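Side-chain contacts in phosphoglycerate oxidoreductase (Rhizobium etli, PDB 4HY3), which probably acts as an NAD(P)H-dependent reductase of glyoxylate or hydroxypyruvate, as a member of the D-isomer-specific 2-hydroxyacid dehydrogenase family: residues 46-51 and 326-331; 38-43 and 56-61; 99-104 and 335-340. One frame throughout, in Å; residues are numbered along the deposited sequence.

Contact 1: residues 46-51 and 326-331; sequences DEARAA and MGDMVL
Leu331 swings its CG to the side of CA that carries the hydrogen, chi1 -124°, and this carries CD2 across to Ala48. Leu331 CD2 lies 3.9 Å from Ala48 CB. The same methyl, Leu331 CD2, lies 3.4 Å from Ala48 O, a packing contact. Leu331 CD2 also comes within 4.2 Å of Ala51 CB, one helical turn further on. It thus sits against two alanine methyls of one helix face, with Ala51 at the exposed margin. The axes of the two short helical segments are 9.7 Å apart, and they run roughly parallel at 30°. In this family the chain leaves the coenzyme domain near its end and returns to the N-terminal domain. Helix 320-338 fits that description, and here it lies beside helix 46-55. One turn earlier than Leu331, Asp328 sets out with its CB to one side, and Asp328 OD1 comes to 4.2 Å from Ala48 CB. Glu47 OE1 stays 6.1 Å from Asp328 OD1, so the two carboxylates do not touch. The selenomethionines Met326 and Met329 pack elsewhere, Met326 on Arg38 and Ile43, Met329 on Val129.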
loop_
_atom_site.group_PDB
_atom_site.type_symbol
_atom_site.label_atom_id
_atom_site.label_comp_id
_atom_site.label_asym_id
_atom_site.label_seq_id
_atom_site.Cartn_x
_atom_site.Cartn_y
_atom_site.Cartn_z
ATOM N N ASP A 46 -14.813 -17.202 23.512
ATOM C CA ASP A 46 -15.678 -16.716 24.605
ATOM C C ASP A 46 -16.587 -15.537 24.222
ATOM O O ASP A 46 -17.837 -15.693 24.201
ATOM C CB ASP A 46 -14.861 -16.334 25.838
ATOM C CG ASP A 46 -14.183 -17.542 26.497
ATOM O OD1 ASP A 46 -14.589 -18.697 26.262
ATOM O OD2 ASP A 46 -13.213 -17.338 27.270
ATOM N N GLU A 47 -15.975 -14.387 23.918
ATOM C CA GLU A 47 -16.722 -13.204 23.436
ATOM C C GLU A 47 -17.753 -13.522 22.336
ATOM O O GLU A 47 -18.917 -13.126 22.415
ATOM C CB GLU A 47 -15.758 -12.129 22.949
ATOM C CG GLU A 47 -16.445 -10.857 22.482
ATOM C CD GLU A 47 -15.458 -9.835 21.930
ATOM O OE1 GLU A 47 -14.728 -10.169 20.962
ATOM O OE2 GLU A 47 -15.411 -8.694 22.464
ATOM N N ALA A 48 -17.313 -14.241 21.314
ATOM C CA ALA A 48 -18.198 -14.679 20.249
ATOM C C ALA A 48 -19.276 -15.675 20.720
ATOM O O ALA A 48 -20.430 -15.604 20.270
ATOM C CB ALA A 48 -17.372 -15.312 19.138
ATOM N N ARG A 49 -18.902 -16.607 21.597
ATOM C CA ARG A 49 -19.875 -17.575 22.087
ATOM C C ARG A 49 -20.947 -16.937 22.960
ATOM O O ARG A 49 -22.135 -17.296 22.883
ATOM C CB ARG A 49 -19.197 -18.752 22.821
ATOM C CG ARG A 49 -20.185 -19.741 23.385
ATOM C CD ARG A 49 -20.712 -20.658 22.293
ATOM N NE ARG A 49 -19.826 -21.787 22.453
ATOM C CZ ARG A 49 -20.187 -22.998 22.846
ATOM N NH1 ARG A 49 -21.475 -23.302 23.022
ATOM N NH2 ARG A 49 -19.224 -23.894 23.027
ATOM N N ALA A 50 -20.529 -15.993 23.792
ATOM C CA ALA A 50 -21.475 -15.209 24.565
ATOM C C ALA A 50 -22.331 -14.386 23.618
ATOM O O ALA A 50 -23.561 -14.411 23.726
ATOM C CB ALA A 50 -20.768 -14.334 25.563
ATOM N N ALA A 51 -21.727 -13.689 22.656
ATOM C CA ALA A 51 -22.550 -12.928 21.708
ATOM C C ALA A 51 -23.606 -13.852 21.074
ATOM O O ALA A 51 -24.815 -13.512 20.999
ATOM C CB ALA A 51 -21.687 -12.288 20.653
HETATM N N MSE A 326 -13.825 -18.771 12.332
HETATM C CA MSE A 326 -15.020 -19.319 11.722
HETATM C C MSE A 326 -16.179 -18.768 12.495
HETATM O O MSE A 326 -17.151 -18.344 11.919
HETATM C CB MSE A 326 -15.010 -20.846 11.776
HETATM C CG MSE A 326 -13.892 -21.478 10.963
HETATM SE SE MSE A 326 -14.353 -23.150 10.143
HETATM C CE MSE A 326 -13.750 -24.334 11.569
ATOM N N GLY A 327 -16.071 -18.730 13.814
ATOM C CA GLY A 327 -17.140 -18.225 14.666
ATOM C C GLY A 327 -17.557 -16.819 14.334
ATOM O O GLY A 327 -18.744 -16.543 14.180
ATOM N N ASP A 328 -16.577 -15.934 14.232
ATOM C CA ASP A 328 -16.795 -14.543 13.872
ATOM C C ASP A 328 -17.549 -14.369 12.586
ATOM O O ASP A 328 -18.370 -13.464 12.468
ATOM C CB ASP A 328 -15.454 -13.875 13.629
ATOM C CG ASP A 328 -14.560 -13.894 14.829
ATOM O OD1 ASP A 328 -15.084 -13.665 15.958
ATOM O OD2 ASP A 328 -13.328 -14.105 14.620
HETATM N N MSE A 329 -17.224 -15.205 11.602
HETATM C CA MSE A 329 -17.829 -15.120 10.287
HETATM C C MSE A 329 -19.285 -15.466 10.357
HETATM O O MSE A 329 -20.126 -14.658 10.008
HETATM C CB MSE A 329 -17.108 -16.015 9.295
HETATM C CG MSE A 329 -15.714 -15.491 8.981
HETATM SE SE MSE A 329 -14.732 -16.706 7.768
HETATM C CE MSE A 329 -16.188 -16.849 6.451
ATOM N N VAL A 330 -19.588 -16.682 10.786
ATOM C CA VAL A 330 -20.936 -17.134 11.121
ATOM C C VAL A 330 -21.790 -16.032 11.761
ATOM O O VAL A 330 -22.951 -15.806 11.397
ATOM C CB VAL A 330 -20.832 -18.331 12.107
ATOM C CG1 VAL A 330 -22.203 -18.666 12.683
ATOM C CG2 VAL A 330 -20.158 -19.543 11.433
ATOM N N LEU A 331 -21.192 -15.336 12.719
ATOM C CA LEU A 331 -21.870 -14.283 13.436
ATOM C C LEU A 331 -22.193 -13.107 12.502
ATOM O O LEU A 331 -23.325 -12.620 12.418
ATOM C CB LEU A 331 -20.996 -13.879 14.621
ATOM C CG LEU A 331 -21.598 -13.940 16.043
ATOM C CD1 LEU A 331 -22.776 -14.890 16.144
ATOM C CD2 LEU A 331 -20.559 -14.264 17.104
#

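Contact 2: residues 38-43 and 56-61; sequences RSLDLI and YEIVEA
Leu40 sends its side chain toward Ile58 and Glu60 of the edge strand 57-60. CB points at the strand but does not touch it. CG stands anti to the carbonyl carbon, chi1 -60°. CD1 continues the chain outward, anti to CA (chi2 -178°), and makes the whole contact. Leu40 CD1 meets Ile58 CG2 at 4.0 Å, the two side chains crossing at a slant. Leu40 CD1 is also 4.0 Å from Glu60 OE2. Leu40 and Glu60 run past each other in opposite directions. Leu40 CD2 turns off and remains 5.3 Å from Ile58 CG2. Strands 30-34 and 57-60 are parallel neighbours in the sheet, and helices 40-43 and 46-55 form the beta-alpha-beta crossover between them. Leu40 and Ile58 both touch Ser33 on strand 30-34. At the start of helix 40-43, Ser39 is the N-cap: Ser39 OG accepts from Leu42 N at 3.2 Å. Asp41 OD2 lies 5.6 Å from Glu60 OE2, a like-charged pair, while Asp41 OD1 has a salt bridge to Arg49. No hydrogen bond joins the segments. The contact is van der Waals: methyl on methyl at Ile58, and methyl beside a carboxylate at the exposed Glu60.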
loop_
_atom_site.group_PDB
_atom_site.type_symbol
_atom_site.label_atom_id
_atom_site.label_comp_id
_atom_site.label_asym_id
_atom_site.label_seq_id
_atom_site.Cartn_x
_atom_site.Cartn_y
_atom_site.Cartn_z
ATOM N N ARG A 38 -16.655 -30.501 13.500
ATOM C CA ARG A 38 -16.243 -29.289 14.179
ATOM C C ARG A 38 -17.118 -29.190 15.414
ATOM O O ARG A 38 -18.001 -30.050 15.584
ATOM C CB ARG A 38 -16.478 -28.103 13.274
ATOM C CG ARG A 38 -15.660 -28.166 11.996
ATOM C CD ARG A 38 -14.324 -27.467 12.159
ATOM N NE ARG A 38 -13.241 -28.252 11.561
ATOM C CZ ARG A 38 -12.932 -28.297 10.262
ATOM N NH1 ARG A 38 -13.624 -27.610 9.357
ATOM N NH2 ARG A 38 -11.915 -29.042 9.875
ATOM N N SER A 39 -16.888 -28.196 16.277
ATOM C CA SER A 39 -17.783 -27.976 17.412
ATOM C C SER A 39 -17.852 -26.515 17.825
ATOM O O SER A 39 -16.883 -25.775 17.686
ATOM C CB SER A 39 -17.310 -28.773 18.619
ATOM O OG SER A 39 -16.181 -28.129 19.217
ATOM N N LEU A 40 -18.977 -26.126 18.417
ATOM C CA LEU A 40 -19.079 -24.813 19.054
ATOM C C LEU A 40 -17.874 -24.410 19.909
ATOM O O LEU A 40 -17.334 -23.299 19.756
ATOM C CB LEU A 40 -20.369 -24.716 19.860
ATOM C CG LEU A 40 -21.590 -24.905 18.978
ATOM C CD1 LEU A 40 -22.863 -24.756 19.792
ATOM C CD2 LEU A 40 -21.550 -23.932 17.808
ATOM N N ASP A 41 -17.447 -25.308 20.805
ATOM C CA ASP A 41 -16.293 -25.035 21.682
ATOM C C ASP A 41 -15.058 -24.614 20.901
ATOM O O ASP A 41 -14.408 -23.669 21.302
ATOM C CB ASP A 41 -16.008 -26.209 22.589
ATOM C CG ASP A 41 -16.975 -26.278 23.745
ATOM O OD1 ASP A 41 -16.946 -25.375 24.592
ATOM O OD2 ASP A 41 -17.788 -27.212 23.826
ATOM N N LEU A 42 -14.794 -25.287 19.772
ATOM C CA LEU A 42 -13.661 -25.016 18.876
ATOM C C LEU A 42 -13.761 -23.765 18.009
ATOM O O LEU A 42 -12.733 -23.093 17.762
ATOM C CB LEU A 42 -13.378 -26.221 17.938
ATOM C CG LEU A 42 -12.211 -26.130 16.912
ATOM C CD1 LEU A 42 -10.848 -25.943 17.576
ATOM C CD2 LEU A 42 -12.174 -27.309 15.969
ATOM N N ILE A 43 -14.962 -23.469 17.533
ATOM C CA ILE A 43 -15.124 -22.406 16.555
ATOM C C ILE A 43 -15.603 -21.053 17.122
ATOM O O ILE A 43 -15.773 -20.069 16.397
ATOM C CB ILE A 43 -15.949 -22.875 15.333
ATOM C CG1 ILE A 43 -17.409 -23.243 15.722
ATOM C CG2 ILE A 43 -15.253 -24.063 14.693
ATOM C CD1 ILE A 43 -18.447 -23.187 14.592
ATOM N N TYR A 56 -29.198 -15.659 20.100
ATOM C CA TYR A 56 -30.002 -16.732 19.470
ATOM C C TYR A 56 -30.323 -17.852 20.457
ATOM O O TYR A 56 -29.605 -18.010 21.445
ATOM C CB TYR A 56 -29.241 -17.331 18.269
ATOM C CG TYR A 56 -28.783 -16.295 17.268
ATOM C CD1 TYR A 56 -29.621 -15.854 16.244
ATOM C CD2 TYR A 56 -27.515 -15.732 17.351
ATOM C CE1 TYR A 56 -29.193 -14.887 15.328
ATOM C CE2 TYR A 56 -27.089 -14.779 16.447
ATOM C CZ TYR A 56 -27.929 -14.360 15.444
ATOM O OH TYR A 56 -27.493 -13.401 14.584
ATOM N N GLU A 57 -31.379 -18.622 20.194
ATOM C CA GLU A 57 -31.521 -19.923 20.820
ATOM C C GLU A 57 -30.764 -20.924 19.980
ATOM O O GLU A 57 -31.176 -21.252 18.836
ATOM C CB GLU A 57 -32.953 -20.388 20.821
ATOM C CG GLU A 57 -33.987 -19.323 21.085
ATOM C CD GLU A 57 -35.404 -19.858 20.938
ATOM O OE1 GLU A 57 -36.318 -18.981 20.800
ATOM O OE2 GLU A 57 -35.575 -21.130 20.960
ATOM N N ILE A 58 -29.663 -21.422 20.533
ATOM C CA ILE A 58 -28.862 -22.402 19.820
ATOM C C ILE A 58 -29.053 -23.792 20.371
ATOM O O ILE A 58 -28.467 -24.115 21.391
ATOM C CB ILE A 58 -27.386 -22.024 19.855
ATOM C CG1 ILE A 58 -27.162 -20.861 18.904
ATOM C CG2 ILE A 58 -26.490 -23.204 19.492
ATOM C CD1 ILE A 58 -26.861 -19.624 19.676
ATOM N N VAL A 59 -29.889 -24.600 19.718
ATOM C CA VAL A 59 -30.121 -25.992 20.145
ATOM C C VAL A 59 -29.126 -26.937 19.490
ATOM O O VAL A 59 -29.097 -27.091 18.251
ATOM C CB VAL A 59 -31.610 -26.482 19.990
ATOM C CG1 VAL A 59 -32.488 -25.472 19.294
ATOM C CG2 VAL A 59 -31.720 -27.832 19.318
ATOM N N GLU A 60 -28.287 -27.536 20.332
ATOM C CA GLU A 60 -27.397 -28.624 19.890
ATOM C C GLU A 60 -28.222 -29.841 19.510
ATOM O O GLU A 60 -29.235 -30.137 20.130
ATOM C CB GLU A 60 -26.361 -28.955 20.948
ATOM C CG GLU A 60 -25.036 -28.241 20.706
ATOM C CD GLU A 60 -24.294 -27.940 21.993
ATOM O OE1 GLU A 60 -24.960 -27.557 22.952
ATOM O OE2 GLU A 60 -23.057 -28.077 22.072
ATOM N N ALA A 61 -27.822 -30.491 18.445
ATOM C CA ALA A 61 -28.601 -31.506 17.820
ATOM C C ALA A 61 -27.655 -32.499 17.196
ATOM O O ALA A 61 -26.508 -32.192 16.887
ATOM C CB ALA A 61 -29.469 -30.904 16.748
#

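Contact 3: residues 99-104 and 335-340; sequences SILNVE and DLMDRG
Met337, a selenomethionine, reaches from the end of helix 320-338 to Ser99 and Leu101 on strand 99-101. This is helix-on-sheet packing in the N-terminal alpha/beta domain. Strand 99-101 is an inner strand of the sheet, parallel to its neighbours 77-82 and 122-125.

The apolar contacts all use the tip of Met337. Its chi1 and chi2 bring SE to Ser99, and the bend at chi3 (-102°) turns CE back beside it. Ser99 CB is 3.6 Å from Met337 SE and equally far from Met337 CE. Leu101 CD2 touches the same Met337 CE more loosely, at 4.3 Å. Ser99 and Leu101 alternate with Ile100, which points to the other side of the strand. The three touching residues are buried, and Met337 also packs on Tyr79 and His122.

Of the polar bonds, none crosses between the two segments. Ser99 OG has CE of Met337 as a packing neighbour, but its hydrogen bond goes to His122 O. Asp338 is held outside the segments: OD1 has a salt bridge to Arg78 and a hydrogen bond with Tyr79 OH, and OD2 a hydrogen bond with Tyr56 OH.

The helix end has its own bonds. It closes in a Schellman motif with Gly340, at positive phi (71°), as the C-prime residue. Leu341 N bonds to Leu336 O. Asp335 and Arg339, one turn apart, form a salt bridge whose modelled length is too short to be trusted. Near this end, Leu336 packs on Trp208 of a neighbouring subunit.

Two donors meet at one carbonyl: Met337 O accepts from Arg98 NH2 and, at 3.1 Å, from Gly340 N.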
loop_
_atom_site.group_PDB
_atom_site.type_symbol
_atom_site.label_atom_id
_atom_site.label_comp_id
_atom_site.label_asym_id
_atom_site.label_seq_id
_atom_site.Cartn_x
_atom_site.Cartn_y
_atom_site.Cartn_z
ATOM N N SER A 99 -30.539 -20.088 6.029
ATOM C CA SER A 99 -29.249 -20.510 5.515
ATOM C C SER A 99 -28.641 -21.616 6.333
ATOM O O SER A 99 -28.982 -21.814 7.486
ATOM C CB SER A 99 -28.275 -19.321 5.424
ATOM O OG SER A 99 -26.913 -19.731 5.375
ATOM N N ILE A 100 -27.724 -22.333 5.696
ATOM C CA ILE A 100 -26.954 -23.348 6.335
ATOM C C ILE A 100 -25.532 -22.859 6.300
ATOM O O ILE A 100 -25.021 -22.558 5.240
ATOM C CB ILE A 100 -27.103 -24.678 5.584
ATOM C CG1 ILE A 100 -28.524 -25.185 5.843
ATOM C CG2 ILE A 100 -26.031 -25.693 6.019
ATOM C CD1 ILE A 100 -28.955 -26.400 5.042
ATOM N N LEU A 101 -24.896 -22.746 7.455
ATOM C CA LEU A 101 -23.528 -22.314 7.458
ATOM C C LEU A 101 -22.587 -23.509 7.650
ATOM O O LEU A 101 -22.437 -24.029 8.768
ATOM C CB LEU A 101 -23.308 -21.215 8.486
ATOM C CG LEU A 101 -24.236 -20.047 8.200
ATOM C CD1 LEU A 101 -25.522 -20.149 9.011
ATOM C CD2 LEU A 101 -23.569 -18.697 8.407
ATOM N N ASN A 102 -21.962 -23.924 6.539
ATOM C CA ASN A 102 -21.018 -25.029 6.514
ATOM C C ASN A 102 -19.783 -24.556 7.215
ATOM O O ASN A 102 -19.294 -23.474 6.907
ATOM C CB ASN A 102 -20.665 -25.400 5.062
ATOM C CG ASN A 102 -20.060 -26.799 4.928
ATOM O OD1 ASN A 102 -20.711 -27.796 5.222
ATOM N ND2 ASN A 102 -18.837 -26.871 4.466
ATOM N N VAL A 103 -19.296 -25.368 8.154
ATOM C CA VAL A 103 -18.128 -25.035 8.988
ATOM C C VAL A 103 -16.977 -26.004 8.835
ATOM O O VAL A 103 -15.872 -25.722 9.243
ATOM C CB VAL A 103 -18.459 -24.880 10.494
ATOM C CG1 VAL A 103 -19.346 -23.663 10.709
ATOM C CG2 VAL A 103 -19.019 -26.151 11.104
ATOM N N GLU A 104 -17.250 -27.175 8.290
ATOM C CA GLU A 104 -16.176 -27.945 7.725
ATOM C C GLU A 104 -15.902 -27.132 6.482
ATOM O O GLU A 104 -16.843 -26.658 5.850
ATOM C CB GLU A 104 -16.658 -29.338 7.359
ATOM C CG GLU A 104 -15.543 -30.359 7.387
ATOM C CD GLU A 104 -15.425 -31.097 6.084
ATOM O OE1 GLU A 104 -16.220 -30.813 5.159
ATOM O OE2 GLU A 104 -14.529 -31.952 5.980
ATOM N N ASP A 335 -26.076 -12.026 11.238
ATOM C CA ASP A 335 -26.555 -10.714 11.520
ATOM C C ASP A 335 -27.080 -10.016 10.272
ATOM O O ASP A 335 -28.116 -9.304 10.347
ATOM C CB ASP A 335 -25.430 -9.915 12.116
ATOM C CG ASP A 335 -25.807 -8.499 12.347
ATOM O OD1 ASP A 335 -26.852 -8.246 12.989
ATOM O OD2 ASP A 335 -25.048 -7.630 11.885
ATOM N N LEU A 336 -26.386 -10.223 9.134
ATOM C CA LEU A 336 -26.889 -9.758 7.847
ATOM C C LEU A 336 -28.218 -10.401 7.465
ATOM O O LEU A 336 -29.147 -9.707 7.039
ATOM C CB LEU A 336 -25.853 -9.890 6.741
ATOM C CG LEU A 336 -24.651 -8.923 6.860
ATOM C CD1 LEU A 336 -23.397 -9.513 6.250
ATOM C CD2 LEU A 336 -24.878 -7.512 6.317
HETATM N N MSE A 337 -28.352 -11.704 7.640
HETATM C CA MSE A 337 -29.563 -12.348 7.191
HETATM C C MSE A 337 -30.694 -12.090 8.135
HETATM O O MSE A 337 -31.853 -12.045 7.718
HETATM C CB MSE A 337 -29.323 -13.814 7.042
HETATM C CG MSE A 337 -28.138 -13.928 6.123
HETATM SE SE MSE A 337 -28.111 -15.743 5.354
HETATM C CE MSE A 337 -26.692 -16.344 6.594
ATOM N N ASP A 338 -30.394 -11.911 9.419
ATOM C CA ASP A 338 -31.419 -11.402 10.334
ATOM C C ASP A 338 -32.012 -10.077 9.837
ATOM O O ASP A 338 -33.213 -9.923 9.798
ATOM C CB ASP A 338 -30.862 -11.170 11.729
ATOM C CG ASP A 338 -30.544 -12.445 12.450
ATOM O OD1 ASP A 338 -31.325 -13.433 12.302
ATOM O OD2 ASP A 338 -29.509 -12.433 13.185
ATOM N N ARG A 339 -31.150 -9.132 9.472
ATOM C CA ARG A 339 -31.570 -7.835 8.957
ATOM C C ARG A 339 -31.967 -7.909 7.480
ATOM O O ARG A 339 -31.802 -6.935 6.755
ATOM C CB ARG A 339 -30.460 -6.796 9.162
ATOM C CG ARG A 339 -30.032 -6.598 10.619
ATOM C CD ARG A 339 -29.033 -5.470 10.844
ATOM N NE ARG A 339 -28.177 -5.288 9.669
ATOM C CZ ARG A 339 -26.878 -5.515 9.651
ATOM N NH1 ARG A 339 -26.268 -5.897 10.754
ATOM N NH2 ARG A 339 -26.190 -5.358 8.540
ATOM N N GLY A 340 -32.468 -9.065 7.039
ATOM C CA GLY A 340 -32.930 -9.286 5.657
ATOM C C GLY A 340 -31.892 -9.357 4.527
ATOM O O GLY A 340 -32.268 -9.598 3.386
#

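In the fold
Contact 3 is buried, whereas contacts 1 and 2 are only partly so, each with an exposed residue at its margin. Contacts 1 and 3 share helix 320-338: contact 1 sets it beside helix 46-55, contact 3 sets its end on strand 99-101. Contacts 2 and 3 reach the same sheet, at an edge strand and an inner strand. No hydrogen bond or salt bridge crosses any of the three; each is van der Waals packing. Carboxylates border contacts 1 and 2, while a selenomethionine tip makes contact 3. Polar bonds run between contacts instead: a salt bridge ties contacts 1 and 2, and probable hydrogen bonds tie 2 and 3, among them Arg38 to Val103.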